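PDB 7AS6: synaptotagmin-1 from Arabidopsis thaliana, which helps keep the plasma membrane intact during freezing and osmotic stress, and probably binds calcium and phospholipids through C2 domains, of which this chain is the first. Local coordinates for residues E99-D103 and E104-F108. Numbering follows the deposited sequence.
Sequences EMVPD and EHKAF. With NI (nickel (II) ion), chain D.
Lys106 sets CG anti to its backbone N (chi1 -171°) and stays extended, which carries NZ across to Glu99, whose chain bends back at chi2 (-65°) and brings OE2 to the same ammonium. NZ donates to Glu99 O at 3.0 Å, in the carbonyl plane, and forms a longer salt bridge with Glu99 OE2 at 3.5 Å. Against this lysine's flank lies Val101, its CG2 3.7 Å from Lys106 CD and the two side chains nearly perpendicular. The other methyl, Val101 CG1, rests on the carboxylate of Glu104, 3.6 Å from OE1. Phe108 closes the far end, its CE1 3.9 Å from Glu99 CB and its ring edge turned to Glu99 O. The chain reverses in a type II beta turn from Val101 to Glu104, with a weak hydrogen bond from Glu104 N to Val101 O (3.4 Å). This turn leads into edge strand 106-111 of the C2 beta-sandwich, which pairs with strand 131-140; Asp103 is salt-bridged to Lys139 there. His105 NE2 binds a nickel ion at 2.5 Å. The backbone carbonyl of Glu99 thus chiefly holds the ammonium, its carboxylate more loosely, tying the loop to the strand at the surface, where solvent probably weakens the charge pairing.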
loop_
_atom_site.group_PDB
_atom_site.type_symbol
_atom_site.label_atom_id
_atom_site.label_comp_id
_atom_site.label_asym_id
_atom_site.label_seq_id
_atom_site.Cartn_x
_atom_site.Cartn_y
_atom_site.Cartn_z
ATOM N N GLU A 99 -12.613 7.967 0.138
ATOM C CA GLU A 99 -12.560 7.920 -1.313
ATOM C C GLU A 99 -13.084 6.606 -1.884
ATOM O O GLU A 99 -13.216 6.497 -3.108
ATOM C CB GLU A 99 -11.119 8.145 -1.788
ATOM C CG GLU A 99 -10.611 9.575 -1.628
ATOM C CD GLU A 99 -11.370 10.562 -2.497
ATOM O OE1 GLU A 99 -11.818 11.602 -1.965
ATOM O OE2 GLU A 99 -11.531 10.300 -3.713
ATOM N N MET A 100 -13.359 5.607 -1.039
ATOM C CA MET A 100 -13.946 4.344 -1.484
ATOM C C MET A 100 -15.302 4.578 -2.148
ATOM O O MET A 100 -15.963 5.593 -1.920
ATOM C CB MET A 100 -14.169 3.383 -0.310
ATOM C CG MET A 100 -12.935 2.862 0.418
ATOM S SD MET A 100 -13.456 1.719 1.735
ATOM C CE MET A 100 -14.586 2.756 2.669
ATOM N N VAL A 101 -15.722 3.601 -2.954
ATOM C CA VAL A 101 -17.066 3.546 -3.539
ATOM C C VAL A 101 -17.615 2.135 -3.349
ATOM O O VAL A 101 -16.956 1.171 -3.761
ATOM C CB VAL A 101 -17.064 3.929 -5.031
ATOM C CG1 VAL A 101 -18.504 3.934 -5.582
ATOM C CG2 VAL A 101 -16.417 5.281 -5.251
ATOM N N PRO A 102 -18.800 1.948 -2.752
ATOM C CA PRO A 102 -19.289 0.580 -2.503
ATOM C C PRO A 102 -19.526 -0.167 -3.811
ATOM O O PRO A 102 -20.116 0.374 -4.745
ATOM C CB PRO A 102 -20.596 0.803 -1.732
ATOM C CG PRO A 102 -21.039 2.195 -2.134
ATOM C CD PRO A 102 -19.753 2.970 -2.291
ATOM N N ASP A 103 -19.013 -1.403 -3.888
ATOM C CA ASP A 103 -19.254 -2.293 -5.032
ATOM C C ASP A 103 -18.685 -1.749 -6.349
ATOM O O ASP A 103 -19.253 -1.985 -7.418
ATOM C CB ASP A 103 -20.754 -2.577 -5.201
ATOM C CG ASP A 103 -21.345 -3.347 -4.036
ATOM O OD1 ASP A 103 -20.626 -4.181 -3.440
ATOM O OD2 ASP A 103 -22.535 -3.124 -3.722
ATOM N N GLU A 104 -17.586 -1.000 -6.300
ATOM C CA GLU A 104 -16.877 -0.533 -7.493
ATOM C C GLU A 104 -15.383 -0.720 -7.261
ATOM O O GLU A 104 -14.870 -0.325 -6.212
ATOM C CB GLU A 104 -17.138 0.958 -7.797
ATOM C CG GLU A 104 -18.353 1.349 -8.691
ATOM C CD GLU A 104 -18.287 2.837 -9.117
ATOM O OE1 GLU A 104 -17.220 3.464 -8.914
ATOM O OE2 GLU A 104 -19.281 3.389 -9.645
ATOM N N HIS A 105 -14.686 -1.305 -8.229
ATOM C CA HIS A 105 -13.229 -1.237 -8.225
ATOM C C HIS A 105 -12.813 0.185 -8.562
ATOM O O HIS A 105 -13.161 0.706 -9.628
ATOM C CB HIS A 105 -12.640 -2.216 -9.230
ATOM C CG HIS A 105 -13.153 -3.609 -9.075
ATOM N ND1 HIS A 105 -12.534 -4.545 -8.275
ATOM C CD2 HIS A 105 -14.235 -4.223 -9.611
ATOM C CE1 HIS A 105 -13.216 -5.677 -8.321
ATOM N NE2 HIS A 105 -14.251 -5.507 -9.125
ATOM N N LYS A 106 -12.100 0.831 -7.649
ATOM C CA LYS A 106 -11.614 2.184 -7.878
ATOM C C LYS A 106 -10.098 2.179 -7.747
ATOM O O LYS A 106 -9.560 1.781 -6.708
ATOM C CB LYS A 106 -12.252 3.178 -6.907
ATOM C CG LYS A 106 -11.958 4.646 -7.240
ATOM C CD LYS A 106 -12.960 5.595 -6.574
ATOM C CE LYS A 106 -12.500 7.048 -6.670
ATOM N NZ LYS A 106 -13.241 7.958 -5.742
ATOM N N ALA A 107 -9.419 2.618 -8.801
ATOM C CA ALA A 107 -7.972 2.608 -8.873
ATOM C C ALA A 107 -7.431 3.978 -8.501
ATOM O O ALA A 107 -8.044 5.000 -8.817
ATOM C CB ALA A 107 -7.509 2.225 -10.278
ATOM N N PHE A 108 -6.284 3.990 -7.817
ATOM C CA PHE A 108 -5.618 5.212 -7.395
ATOM C C PHE A 108 -4.143 5.115 -7.737
ATOM O O PHE A 108 -3.551 4.033 -7.693
ATOM C CB PHE A 108 -5.759 5.460 -5.878
ATOM C CG PHE A 108 -7.179 5.455 -5.388
ATOM C CD1 PHE A 108 -7.910 6.632 -5.320
ATOM C CD2 PHE A 108 -7.787 4.272 -4.994
ATOM C CE1 PHE A 108 -9.229 6.631 -4.873
ATOM C CE2 PHE A 108 -9.105 4.264 -4.541
ATOM C CZ PHE A 108 -9.824 5.444 -4.482
HETATM NI NI NI D . -15.939 -7.273 -9.585
HETATM O O HOH W 1 -14.420 0.988 -3.632
#